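Local coordinates for protein glutamine cyclotransferase (Zymomonas mobilis, PDB 3NOL) that catalyses the cyclisation of N-terminal glutamine residues to pyroglutamate with release of ammonia, as a calcium-binding beta-propeller glutaminyl cyclase, at residues S66-D71 with G75-Q80; E183-V188 with N192-I197; A215-L220 with K248-T253; G229-K234 with R238-G243. One frame throughout, in Å; residues are numbered along the deposited sequence.

Contact 1: residues S66-D71 with G75-Q80; sequences SIRKVD and GKTLQQ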
loop_
_atom_site.group_PDB
_atom_site.type_symbol
_atom_site.label_atom_id
_atom_site.label_comp_id
_atom_site.label_asym_id
_atom_site.label_seq_id
_atom_site.Cartn_x
_atom_site.Cartn_y
_atom_site.Cartn_z
ATOM N N SER A 66 -11.042 -4.755 8.290
ATOM C CA SER A 66 -11.596 -3.421 8.517
ATOM C C SER A 66 -10.904 -2.353 7.662
ATOM O O SER A 66 -9.744 -2.519 7.267
ATOM C CB SER A 66 -11.456 -3.055 10.001
ATOM O OG SER A 66 -12.393 -3.759 10.810
ATOM N N ILE A 67 -11.625 -1.252 7.420
ATOM C CA ILE A 67 -11.041 -0.057 6.809
ATOM C C ILE A 67 -11.113 1.013 7.903
ATOM O O ILE A 67 -12.173 1.210 8.497
ATOM C CB ILE A 67 -11.828 0.413 5.533
ATOM C CG1 ILE A 67 -11.883 -0.686 4.440
ATOM C CG2 ILE A 67 -11.251 1.748 5.010
ATOM C CD1 ILE A 67 -10.615 -1.389 4.154
ATOM N N ARG A 68 -9.989 1.659 8.193
ATOM C CA ARG A 68 -9.966 2.676 9.251
ATOM C C ARG A 68 -9.323 3.981 8.820
ATOM O O ARG A 68 -8.375 3.977 8.031
ATOM C CB ARG A 68 -9.259 2.165 10.506
ATOM C CG ARG A 68 -7.872 1.589 10.257
ATOM C CD ARG A 68 -7.073 1.259 11.540
ATOM N NE ARG A 68 -7.856 0.480 12.504
ATOM C CZ ARG A 68 -7.353 -0.309 13.458
ATOM N NH1 ARG A 68 -6.018 -0.487 13.614
ATOM N NH2 ARG A 68 -8.212 -0.922 14.271
ATOM N N LYS A 69 -9.850 5.082 9.360
ATOM C CA LYS A 69 -9.201 6.391 9.284
ATOM C C LYS A 69 -8.411 6.586 10.576
ATOM O O LYS A 69 -8.976 6.466 11.661
ATOM C CB LYS A 69 -10.258 7.494 9.173
ATOM C CG LYS A 69 -9.668 8.864 9.042
ATOM C CD LYS A 69 -10.790 9.925 8.893
ATOM C CE LYS A 69 -10.222 11.345 8.807
ATOM N NZ LYS A 69 -11.312 12.385 8.701
ATOM N N VAL A 70 -7.123 6.903 10.447
ATOM C CA VAL A 70 -6.193 6.878 11.575
ATOM C C VAL A 70 -5.433 8.212 11.727
ATOM O O VAL A 70 -4.866 8.746 10.751
ATOM C CB VAL A 70 -5.179 5.689 11.407
ATOM C CG1 VAL A 70 -4.152 5.688 12.506
ATOM C CG2 VAL A 70 -5.878 4.375 11.367
ATOM N N ASP A 71 -5.455 8.739 12.955
ATOM C CA ASP A 71 -4.651 9.904 13.348
ATOM C C ASP A 71 -3.174 9.544 13.266
ATOM O O ASP A 71 -2.748 8.549 13.871
ATOM C CB ASP A 71 -4.969 10.310 14.795
ATOM C CG ASP A 71 -4.168 11.520 15.239
ATOM O OD1 ASP A 71 -4.415 12.628 14.730
ATOM O OD2 ASP A 71 -3.261 11.350 16.080
ATOM N N GLY A 75 -1.711 7.214 16.116
ATOM C CA GLY A 75 -2.073 5.916 15.548
ATOM C C GLY A 75 -3.474 5.423 15.924
ATOM O O GLY A 75 -3.799 4.256 15.700
ATOM N N LYS A 76 -4.291 6.298 16.501
ATOM C CA LYS A 76 -5.634 5.901 16.941
ATOM C C LYS A 76 -6.645 6.043 15.815
ATOM O O LYS A 76 -6.508 6.911 14.961
ATOM C CB LYS A 76 -6.092 6.746 18.131
ATOM C CG LYS A 76 -5.210 6.596 19.363
ATOM C CD LYS A 76 -5.720 7.503 20.487
ATOM C CE LYS A 76 -4.835 7.427 21.724
ATOM N NZ LYS A 76 -4.670 6.035 22.238
ATOM N N THR A 77 -7.674 5.201 15.862
ATOM C CA THR A 77 -8.724 5.177 14.853
ATOM C C THR A 77 -9.788 6.259 15.150
ATOM O O THR A 77 -10.173 6.472 16.313
ATOM C CB THR A 77 -9.324 3.749 14.730
ATOM O OG1 THR A 77 -8.323 2.859 14.205
ATOM C CG2 THR A 77 -10.518 3.726 13.788
ATOM N N LEU A 78 -10.213 6.960 14.106
ATOM C CA LEU A 78 -11.286 7.971 14.217
ATOM C C LEU A 78 -12.614 7.433 13.667
ATOM O O LEU A 78 -13.701 7.839 14.114
ATOM C CB LEU A 78 -10.912 9.278 13.509
ATOM C CG LEU A 78 -9.952 10.299 14.140
ATOM C CD1 LEU A 78 -8.504 9.830 14.116
ATOM C CD2 LEU A 78 -10.100 11.629 13.393
ATOM N N GLN A 79 -12.506 6.493 12.726
ATOM C CA GLN A 79 -13.644 5.981 11.960
ATOM C C GLN A 79 -13.265 4.601 11.459
ATOM O O GLN A 79 -12.139 4.402 11.036
ATOM C CB GLN A 79 -13.865 6.924 10.779
ATOM C CG GLN A 79 -14.979 6.571 9.839
ATOM C CD GLN A 79 -14.996 7.556 8.679
ATOM O OE1 GLN A 79 -13.935 7.957 8.199
ATOM N NE2 GLN A 79 -16.184 7.960 8.240
ATOM N N GLN A 80 -14.181 3.636 11.522
ATOM C CA GLN A 80 -13.836 2.298 11.042
ATOM C C GLN A 80 -15.080 1.581 10.566
ATOM O O GLN A 80 -16.137 1.736 11.184
ATOM C CB GLN A 80 -13.200 1.500 12.186
ATOM C CG GLN A 80 -12.602 0.146 11.773
ATOM C CD GLN A 80 -11.772 -0.454 12.894
ATOM O OE1 GLN A 80 -10.907 0.237 13.481
ATOM N NE2 GLN A 80 -12.003 -1.748 13.199
#
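R68 and Q80, a non-hydrogen-bonded antiparallel pair, are joined by their side chains. The guanidinium comes side-on and gives two N-H groups to one oxygen, Q80 OE1, from R68 NE at 3.2 Å and from R68 NH2 at 3.0 Å. That oxygen lies in the guanidinium plane, yet both donors reach it from the same face of the amide, the two planes being 52° apart. R68 achieves this with CG wedged between its backbone N and carbonyl carbon (chi1 52°) and a second bend at chi3. The remaining nitrogen, NH1, is claimed by a salt bridge to D40, while Q80 NE2 makes a weak bond to S66 OG at 3.1 Å. Substituting R68 by alanine would probably leave Q80 OE1 without its two donors and D40 without its charged mate.

Packing adds less. T77 OG1 sits over one guanidinium face, V70 CG1 rests 3.5 Å from G75 C, and L78 CD1 lies 3.6 Å from D71 CB. The extended K69 chain crosses Q79 on the other side of the sheet and reaches Y54 in a cation-pi contact; Q79 NE2 is bonded to R115 O.

Backbone bonds fix the register. K69 N donates to Q79 O at 2.9 Å, but K69 O accepts from L78 N at 2.8 Å. L78 is thus the extra residue of a beta bulge, after which V70 faces T77. D71 N to K76 O and G75 N to D71 O (2.8 Å) close the turn. This is a bulged beta hairpin forming the two outer strands of a four-stranded propeller blade.

Contact 2: residues E183-V188 with N192-I197; sequences EIFANV and NKIVRI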
loop_
_atom_site.group_PDB
_atom_site.type_symbol
_atom_site.label_atom_id
_atom_site.label_comp_id
_atom_site.label_asym_id
_atom_site.label_seq_id
_atom_site.Cartn_x
_atom_site.Cartn_y
_atom_site.Cartn_z
ATOM N N GLU A 183 6.484 7.853 -10.092
ATOM C CA GLU A 183 6.916 6.457 -10.021
ATOM C C GLU A 183 5.931 5.573 -9.251
ATOM O O GLU A 183 5.211 6.043 -8.360
ATOM C CB GLU A 183 8.309 6.355 -9.378
ATOM C CG GLU A 183 9.365 7.050 -10.197
ATOM C CD GLU A 183 10.778 6.804 -9.715
ATOM O OE1 GLU A 183 10.974 6.427 -8.545
ATOM O OE2 GLU A 183 11.703 7.006 -10.536
ATOM N N ILE A 184 5.920 4.285 -9.579
ATOM C CA ILE A 184 5.150 3.346 -8.754
ATOM C C ILE A 184 6.111 2.705 -7.742
ATOM O O ILE A 184 7.062 2.029 -8.132
ATOM C CB ILE A 184 4.444 2.245 -9.609
ATOM C CG1 ILE A 184 3.507 2.865 -10.664
ATOM C CG2 ILE A 184 3.735 1.220 -8.675
ATOM C CD1 ILE A 184 3.214 1.945 -11.798
ATOM N N PHE A 185 5.904 2.974 -6.455
ATOM C CA PHE A 185 6.634 2.265 -5.389
ATOM C C PHE A 185 5.829 1.004 -5.029
ATOM O O PHE A 185 4.599 1.077 -4.863
ATOM C CB PHE A 185 6.746 3.133 -4.142
ATOM C CG PHE A 185 7.800 4.259 -4.226
ATOM C CD1 PHE A 185 8.219 4.800 -5.461
ATOM C CD2 PHE A 185 8.323 4.781 -3.048
ATOM C CE1 PHE A 185 9.166 5.848 -5.514
ATOM C CE2 PHE A 185 9.263 5.836 -3.068
ATOM C CZ PHE A 185 9.686 6.373 -4.313
ATOM N N ALA A 186 6.511 -0.131 -4.870
ATOM C CA ALA A 186 5.806 -1.363 -4.485
ATOM C C ALA A 186 6.558 -2.133 -3.426
ATOM O O ALA A 186 7.774 -2.324 -3.552
ATOM C CB ALA A 186 5.610 -2.273 -5.693
ATOM N N ASN A 187 5.860 -2.575 -2.381
ATOM C CA ASN A 187 6.450 -3.597 -1.523
ATOM C C ASN A 187 6.645 -4.865 -2.353
ATOM O O ASN A 187 5.830 -5.170 -3.225
ATOM C CB ASN A 187 5.557 -3.913 -0.318
ATOM C CG ASN A 187 5.522 -2.784 0.693
ATOM O OD1 ASN A 187 4.557 -2.031 0.745
ATOM N ND2 ASN A 187 6.574 -2.666 1.502
ATOM N N VAL A 188 7.730 -5.584 -2.067
ATOM C CA VAL A 188 7.935 -6.911 -2.596
ATOM C C VAL A 188 7.796 -7.867 -1.406
ATOM O O VAL A 188 8.624 -7.877 -0.478
ATOM C CB VAL A 188 9.306 -7.058 -3.263
ATOM C CG1 VAL A 188 9.449 -8.482 -3.831
ATOM C CG2 VAL A 188 9.516 -5.950 -4.325
ATOM N N ASN A 192 12.359 -6.920 2.704
ATOM C CA ASN A 192 12.419 -5.601 3.332
ATOM C C ASN A 192 12.748 -4.502 2.332
ATOM O O ASN A 192 13.341 -3.467 2.677
ATOM C CB ASN A 192 13.431 -5.625 4.479
ATOM C CG ASN A 192 12.948 -6.464 5.611
ATOM O OD1 ASN A 192 11.844 -6.261 6.112
ATOM N ND2 ASN A 192 13.743 -7.448 5.997
ATOM N N LYS A 193 12.366 -4.740 1.084
ATOM C CA LYS A 193 12.711 -3.807 0.020
ATOM C C LYS A 193 11.494 -3.258 -0.661
ATOM O O LYS A 193 10.483 -3.928 -0.758
ATOM C CB LYS A 193 13.646 -4.456 -0.981
ATOM C CG LYS A 193 15.039 -4.546 -0.390
ATOM C CD LYS A 193 15.843 -5.557 -1.076
ATOM C CE LYS A 193 17.129 -5.780 -0.314
ATOM N NZ LYS A 193 17.832 -6.859 -1.029
ATOM N N ILE A 194 11.622 -2.024 -1.141
ATOM C CA ILE A 194 10.575 -1.392 -1.907
ATOM C C ILE A 194 11.166 -1.033 -3.245
ATOM O O ILE A 194 12.223 -0.402 -3.304
ATOM C CB ILE A 194 10.031 -0.129 -1.182
ATOM C CG1 ILE A 194 9.294 -0.534 0.111
ATOM C CG2 ILE A 194 9.177 0.721 -2.145
ATOM C CD1 ILE A 194 9.014 0.647 1.026
ATOM N N VAL A 195 10.532 -1.486 -4.315
ATOM C CA VAL A 195 11.028 -1.155 -5.659
ATOM C C VAL A 195 10.339 0.079 -6.207
ATOM O O VAL A 195 9.164 0.335 -5.943
ATOM C CB VAL A 195 10.938 -2.325 -6.659
ATOM C CG1 VAL A 195 11.879 -3.479 -6.224
ATOM C CG2 VAL A 195 9.499 -2.793 -6.847
ATOM N N ARG A 196 11.118 0.846 -6.955
ATOM C CA ARG A 196 10.634 2.032 -7.645
ATOM C C ARG A 196 10.516 1.635 -9.120
ATOM O O ARG A 196 11.505 1.226 -9.725
ATOM C CB ARG A 196 11.634 3.189 -7.463
ATOM C CG ARG A 196 11.926 3.509 -5.997
ATOM C CD ARG A 196 13.073 4.503 -5.827
ATOM N NE ARG A 196 12.670 5.831 -6.276
ATOM C CZ ARG A 196 13.206 6.972 -5.843
ATOM N NH1 ARG A 196 12.740 8.122 -6.310
ATOM N NH2 ARG A 196 14.167 6.969 -4.919
ATOM N N ILE A 197 9.308 1.750 -9.667
ATOM C CA ILE A 197 8.983 1.240 -10.991
ATOM C C ILE A 197 8.662 2.372 -11.971
ATOM O O ILE A 197 7.837 3.265 -11.667
ATOM C CB ILE A 197 7.779 0.246 -10.923
ATOM C CG1 ILE A 197 8.112 -0.951 -10.015
ATOM C CG2 ILE A 197 7.424 -0.233 -12.306
ATOM C CD1 ILE A 197 6.867 -1.746 -9.551
HETATM O O HOH W 1 8.555 -5.002 0.823
#
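E183 and F185 hold R196 from two directions. The guanidinium offers its edge to the carboxylate: R196 NE donates to E183 OE1 at 2.9 Å in a salt bridge, almost along the C-O axis, with a weaker share from NH1. The carboxylate stands nearly upright on the guanidinium, their planes 78° apart. F185 runs alongside R196 in the same direction. R196 CG lies over one face of the ring, 4.0 Å from its centroid, as a CH-pi contact, and a bend at chi3 (70°) brings the guanidinium round so that F185 CZ sits over its face, the planes inclined by 56°.

Farther along this face N187 lies beside I194, with N187 ND2 3.7 Å from I194 CG1; water 1 accepts from N187 ND2 and is 2.7 Å from K193 O. On the reverse face A186 CB touches both V195 CG2 and I197 CD1, each at 4.1 Å, and the V188 and V195 side chains cross at about a right angle, with V188 CG2 3.9 Å from V195 CG1.

The antiparallel hairpin occupies the middle of its blade: strand 177-180 flanks 183-188, strand 204-209 flanks 193-197, and N187 OD1 reaches over to G229 N on strand 227-233.

Contact 3: residues A215-L220 with K248-T253; sequences AEAGPL and KVFEIT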
loop_
_atom_site.group_PDB
_atom_site.type_symbol
_atom_site.label_atom_id
_atom_site.label_comp_id
_atom_site.label_asym_id
_atom_site.label_seq_id
_atom_site.Cartn_x
_atom_site.Cartn_y
_atom_site.Cartn_z
ATOM N N ALA A 215 15.073 -2.756 13.959
ATOM C CA ALA A 215 16.001 -2.502 15.063
ATOM C C ALA A 215 15.836 -1.080 15.637
ATOM O O ALA A 215 16.230 -0.816 16.777
ATOM C CB ALA A 215 17.454 -2.744 14.595
ATOM N N GLU A 216 15.225 -0.190 14.845
ATOM C CA GLU A 216 14.951 1.197 15.236
ATOM C C GLU A 216 13.463 1.423 15.622
ATOM O O GLU A 216 13.025 2.567 15.814
ATOM C CB GLU A 216 15.375 2.158 14.099
ATOM C CG GLU A 216 16.909 2.167 13.838
ATOM C CD GLU A 216 17.334 3.071 12.676
ATOM O OE1 GLU A 216 17.097 4.304 12.733
ATOM O OE2 GLU A 216 17.921 2.550 11.703
ATOM N N ALA A 217 12.695 0.338 15.732
ATOM C CA ALA A 217 11.237 0.428 15.990
ATOM C C ALA A 217 10.836 0.434 17.474
ATOM O O ALA A 217 9.635 0.512 17.787
ATOM C CB ALA A 217 10.493 -0.708 15.268
ATOM N N GLY A 218 11.819 0.354 18.374
ATOM C CA GLY A 218 11.537 0.116 19.795
ATOM C C GLY A 218 11.117 -1.330 20.077
ATOM O O GLY A 218 11.260 -2.211 19.220
ATOM N N PRO A 219 10.603 -1.597 21.295
ATOM C CA PRO A 219 10.271 -2.984 21.647
ATOM C C PRO A 219 9.293 -3.588 20.635
ATOM O O PRO A 219 8.303 -2.943 20.283
ATOM C CB PRO A 219 9.601 -2.853 23.030
ATOM C CG PRO A 219 10.100 -1.556 23.576
ATOM C CD PRO A 219 10.292 -0.651 22.387
ATOM N N LEU A 220 9.575 -4.809 20.177
ATOM C CA LEU A 220 8.729 -5.467 19.170
ATOM C C LEU A 220 7.651 -6.358 19.772
ATOM O O LEU A 220 7.889 -6.979 20.821
ATOM C CB LEU A 220 9.594 -6.320 18.220
ATOM C CG LEU A 220 10.762 -5.656 17.475
ATOM C CD1 LEU A 220 11.501 -6.693 16.630
ATOM C CD2 LEU A 220 10.272 -4.478 16.597
ATOM N N LYS A 248 5.330 0.605 14.636
ATOM C CA LYS A 248 5.501 1.992 14.173
ATOM C C LYS A 248 5.143 2.163 12.701
ATOM O O LYS A 248 5.243 1.211 11.933
ATOM C CB LYS A 248 6.963 2.463 14.352
ATOM C CG LYS A 248 7.541 2.450 15.784
ATOM C CD LYS A 248 6.833 3.411 16.750
ATOM C CE LYS A 248 7.544 3.376 18.121
ATOM N NZ LYS A 248 6.848 4.228 19.142
ATOM N N VAL A 249 4.754 3.391 12.331
ATOM C CA VAL A 249 4.838 3.884 10.965
ATOM C C VAL A 249 6.054 4.818 10.973
ATOM O O VAL A 249 6.165 5.678 11.857
ATOM C CB VAL A 249 3.595 4.712 10.549
ATOM C CG1 VAL A 249 3.752 5.261 9.119
ATOM C CG2 VAL A 249 2.314 3.873 10.676
ATOM N N PHE A 250 6.935 4.657 10.001
ATOM C CA PHE A 250 8.138 5.487 9.912
ATOM C C PHE A 250 7.964 6.501 8.803
ATOM O O PHE A 250 7.632 6.143 7.665
ATOM C CB PHE A 250 9.372 4.645 9.583
ATOM C CG PHE A 250 9.713 3.631 10.640
ATOM C CD1 PHE A 250 9.365 2.302 10.465
ATOM C CD2 PHE A 250 10.362 4.020 11.824
ATOM C CE1 PHE A 250 9.658 1.341 11.449
ATOM C CE2 PHE A 250 10.667 3.079 12.818
ATOM C CZ PHE A 250 10.317 1.724 12.621
ATOM N N GLU A 251 8.224 7.762 9.131
ATOM C CA GLU A 251 8.371 8.791 8.118
ATOM C C GLU A 251 9.858 8.811 7.765
ATOM O O GLU A 251 10.711 9.021 8.651
ATOM C CB GLU A 251 7.915 10.135 8.676
ATOM C CG GLU A 251 8.137 11.278 7.719
ATOM C CD GLU A 251 7.749 12.637 8.313
ATOM O OE1 GLU A 251 8.114 13.655 7.691
ATOM O OE2 GLU A 251 7.089 12.675 9.373
ATOM N N ILE A 252 10.157 8.558 6.495
ATOM C CA ILE A 252 11.558 8.385 6.057
ATOM C C ILE A 252 11.941 9.286 4.895
ATOM O O ILE A 252 11.119 9.601 4.029
ATOM C CB ILE A 252 11.885 6.918 5.646
ATOM C CG1 ILE A 252 10.978 6.435 4.483
ATOM C CG2 ILE A 252 11.837 5.982 6.842
ATOM C CD1 ILE A 252 11.465 5.081 3.868
ATOM N N THR A 253 13.209 9.678 4.869
ATOM C CA THR A 253 13.805 10.246 3.655
ATOM C C THR A 253 14.735 9.198 3.014
ATOM O O THR A 253 15.088 8.202 3.654
ATOM C CB THR A 253 14.552 11.579 3.946
ATOM O OG1 THR A 253 15.549 11.352 4.940
ATOM C CG2 THR A 253 13.558 12.686 4.435
#
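A217 and F250, both buried, make the tight part of this contact. The methyl CB of A217 meets the rim of the phenyl ring, 3.6 Å from F250 CZ and near the ring plane. The carbonyl oxygen of E216 also lies near that plane, 3.8 Å from F250 CE2, so it faces the weakly positive C-H edge. K248 CB, two residues back along the strand, lies over one face of the ring, near its rim. The ring is further packed by I33, S36 and I213, and an alanine in place of F250 would probably open a gap beside A217 CB and take away the ring edge the loop rests on.

Strand 248-256 lies between strand 238-243 and the N-terminal strand 28-38, consistent with the closure of a beta-propeller in which the two chain ends complete one blade. Residues 215-220 belong to the long loop between strands 204-209 and 227-233, which lies against strand 248-256 at its K248 end.

The solvent side is thinner, carried by one long chain: the bend of K248 at chi2 (-64°) folds it past A217 O, with CG 3.5 Å and CE 3.6 Å away. The carboxylate of E216 turns to Y31 OH on strand 28-38, while beyond A217 the loop turns at G218, at positive phi, and runs outward through the exposed P219 and L220.

Contact 4: residues G229-K234 with R238-G243; sequences GIAWDK and RLFVTG. With CA (calcium ion), chain B; SO4 (sulfate ion), chain D.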
loop_
_atom_site.group_PDB
_atom_site.type_symbol
_atom_site.label_atom_id
_atom_site.label_comp_id
_atom_site.label_asym_id
_atom_site.label_seq_id
_atom_site.Cartn_x
_atom_site.Cartn_y
_atom_site.Cartn_z
ATOM N N GLY A 229 3.128 -1.665 3.208
ATOM C CA GLY A 229 2.358 -0.449 3.385
ATOM C C GLY A 229 3.250 0.755 3.197
ATOM O O GLY A 229 4.237 0.945 3.933
ATOM N N ILE A 230 2.887 1.545 2.185
ATOM C CA ILE A 230 3.611 2.734 1.766
ATOM C C ILE A 230 2.588 3.818 1.550
ATOM O O ILE A 230 1.640 3.582 0.798
ATOM C CB ILE A 230 4.285 2.540 0.405
ATOM C CG1 ILE A 230 5.125 1.255 0.366
ATOM C CG2 ILE A 230 5.136 3.784 0.081
ATOM C CD1 ILE A 230 5.603 0.871 -1.033
ATOM N N ALA A 231 2.798 4.995 2.154
ATOM C CA ALA A 231 1.896 6.149 1.915
ATOM C C ALA A 231 2.716 7.392 1.628
ATOM O O ALA A 231 3.869 7.484 2.062
ATOM C CB ALA A 231 1.000 6.390 3.109
ATOM N N TRP A 232 2.109 8.347 0.929
ATOM C CA TRP A 232 2.834 9.509 0.461
ATOM C C TRP A 232 1.933 10.719 0.601
ATOM O O TRP A 232 0.795 10.709 0.147
ATOM C CB TRP A 232 3.242 9.285 -0.996
ATOM C CG TRP A 232 3.851 10.458 -1.709
ATOM C CD1 TRP A 232 3.346 11.101 -2.815
ATOM C CD2 TRP A 232 5.105 11.096 -1.411
ATOM N NE1 TRP A 232 4.201 12.108 -3.210
ATOM C CE2 TRP A 232 5.285 12.133 -2.367
ATOM C CE3 TRP A 232 6.086 10.899 -0.432
ATOM C CZ2 TRP A 232 6.423 12.957 -2.379
ATOM C CZ3 TRP A 232 7.223 11.726 -0.442
ATOM C CH2 TRP A 232 7.375 12.742 -1.398
ATOM N N ASP A 233 2.480 11.748 1.242
ATOM C CA ASP A 233 1.808 13.006 1.476
ATOM C C ASP A 233 2.426 13.946 0.462
ATOM O O ASP A 233 3.564 14.405 0.628
ATOM C CB ASP A 233 2.085 13.467 2.913
ATOM C CG ASP A 233 1.704 14.925 3.179
ATOM O OD1 ASP A 233 1.930 15.351 4.327
ATOM O OD2 ASP A 233 1.226 15.631 2.264
ATOM N N LYS A 234 1.662 14.224 -0.583
ATOM C CA LYS A 234 2.114 15.022 -1.722
ATOM C C LYS A 234 2.293 16.502 -1.341
ATOM O O LYS A 234 3.236 17.174 -1.806
ATOM C CB LYS A 234 1.087 14.877 -2.855
ATOM C CG LYS A 234 1.351 15.704 -4.112
ATOM C CD LYS A 234 2.530 15.185 -4.864
ATOM C CE LYS A 234 2.467 15.591 -6.317
ATOM N NZ LYS A 234 3.741 15.154 -6.950
ATOM N N ARG A 238 5.970 13.865 2.495
ATOM C CA ARG A 238 6.268 12.892 3.555
ATOM C C ARG A 238 6.002 11.473 3.075
ATOM O O ARG A 238 4.873 11.142 2.682
ATOM C CB ARG A 238 5.444 13.183 4.820
ATOM C CG ARG A 238 5.789 14.511 5.515
ATOM C CD ARG A 238 5.018 14.714 6.836
ATOM N NE ARG A 238 3.579 14.875 6.587
ATOM C CZ ARG A 238 2.617 14.904 7.517
ATOM N NH1 ARG A 238 2.891 14.783 8.813
ATOM N NH2 ARG A 238 1.346 15.062 7.138
ATOM N N LEU A 239 7.046 10.646 3.120
ATOM C CA LEU A 239 6.942 9.238 2.766
ATOM C C LEU A 239 6.838 8.403 4.048
ATOM O O LEU A 239 7.684 8.531 4.943
ATOM C CB LEU A 239 8.178 8.810 1.973
ATOM C CG LEU A 239 8.235 7.375 1.435
ATOM C CD1 LEU A 239 7.079 7.078 0.500
ATOM C CD2 LEU A 239 9.574 7.092 0.754
ATOM N N PHE A 240 5.822 7.552 4.113
ATOM C CA PHE A 240 5.539 6.755 5.307
ATOM C C PHE A 240 5.579 5.281 4.932
ATOM O O PHE A 240 4.970 4.872 3.927
ATOM C CB PHE A 240 4.134 7.054 5.849
ATOM C CG PHE A 240 3.916 8.485 6.257
ATOM C CD1 PHE A 240 4.380 8.941 7.500
ATOM C CD2 PHE A 240 3.249 9.373 5.400
ATOM C CE1 PHE A 240 4.153 10.256 7.892
ATOM C CE2 PHE A 240 3.021 10.698 5.788
ATOM C CZ PHE A 240 3.465 11.138 7.022
ATOM N N VAL A 241 6.238 4.484 5.766
ATOM C CA VAL A 241 6.268 3.029 5.547
ATOM C C VAL A 241 5.924 2.295 6.844
ATOM O O VAL A 241 6.265 2.755 7.948
ATOM C CB VAL A 241 7.638 2.548 5.010
ATOM C CG1 VAL A 241 7.902 3.128 3.594
ATOM C CG2 VAL A 241 8.781 2.925 5.985
ATOM N N THR A 242 5.225 1.172 6.712
ATOM C CA THR A 242 4.942 0.325 7.866
ATOM C C THR A 242 4.928 -1.169 7.464
ATOM O O THR A 242 5.405 -1.554 6.380
ATOM C CB THR A 242 3.631 0.794 8.619
ATOM O OG1 THR A 242 3.526 0.159 9.916
ATOM C CG2 THR A 242 2.389 0.503 7.778
ATOM N N GLY A 243 4.422 -2.006 8.365
ATOM C CA GLY A 243 4.319 -3.425 8.081
ATOM C C GLY A 243 3.273 -4.096 8.958
ATOM O O GLY A 243 2.698 -3.484 9.913
HETATM CA CA CA B . -0.246 2.743 -0.501
HETATM S S SO4 D . 2.700 13.177 -9.816
HETATM O O1 SO4 D . 2.600 14.627 -9.631
HETATM O O2 SO4 D . 3.360 12.570 -8.665
HETATM O O3 SO4 D . 1.345 12.647 -9.963
HETATM O O4 SO4 D . 3.485 12.874 -11.020
HETATM O O HOH W 2 6.370 -0.762 3.672
HETATM O O HOH W 3 -2.350 3.039 -1.604
#
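D233 sends CG anti to its own nitrogen (chi1 167°), and R238 bends back at chi3 (-67°); these two torsions bring carboxylate and guanidinium within bonding distance at the turn end of an antiparallel beta hairpin, in a blade of the propeller. R238 NE and NH2 both approach D233 OD1 side-on, in a salt bridge whose details are less certain because the position of OD1 is doubtful. D233 OD2 is bonded to H236 N in the turn.

Between the strands, A231 and F240 exchange two backbone bonds, A231 N to F240 O and F240 N to A231 O, both 2.8 Å. On one face I230 CG2 lies alongside L239 CD1 at 3.8 Å, and the six-membered part of W232 comes beside L239, with W232 CE3 3.8 Å from L239 CB. The other face carries F240, which meets F55 edge-to-face.

I230 O binds calcium at 2.4 Å, along with water 3 and ligands from F48, E176, L177 and E178. K234 NZ grips a sulfate, probably from the crystallisation liquor, and D181. At G229 a side chain would crowd T242 CG2 and, at these backbone angles, jam against the preceding carbonyl oxygen. Beside it, water 2 donates to G229 O at 2.7 Å and to T242 O at 3.0 Å.

In the fold
The four contacts follow the chain round a five-bladed beta-propeller. Contact 1 comes first, in the blade of strands 44-51, 54-61, 64-70 and 77-82, and contact 2 follows about 25 Å away between centres, on the opposite side of the chain's centre. Contact 4 is nested in the loop that contact 3 closes, their centres about 12 Å apart; strands 238-243 and 248-256 are neighbours, so F250 N bonds to V241 O and T242 OG1 to K248 O. Contacts 2 and 4 touch where I194 packs on I230 and V241. Contact 4 supplies I230 O to the calcium, which probably helps hold the blades together, and the N187 side chain of contact 2 lies about 7 Å from the ion; contacts 1 and 3 lie farther out.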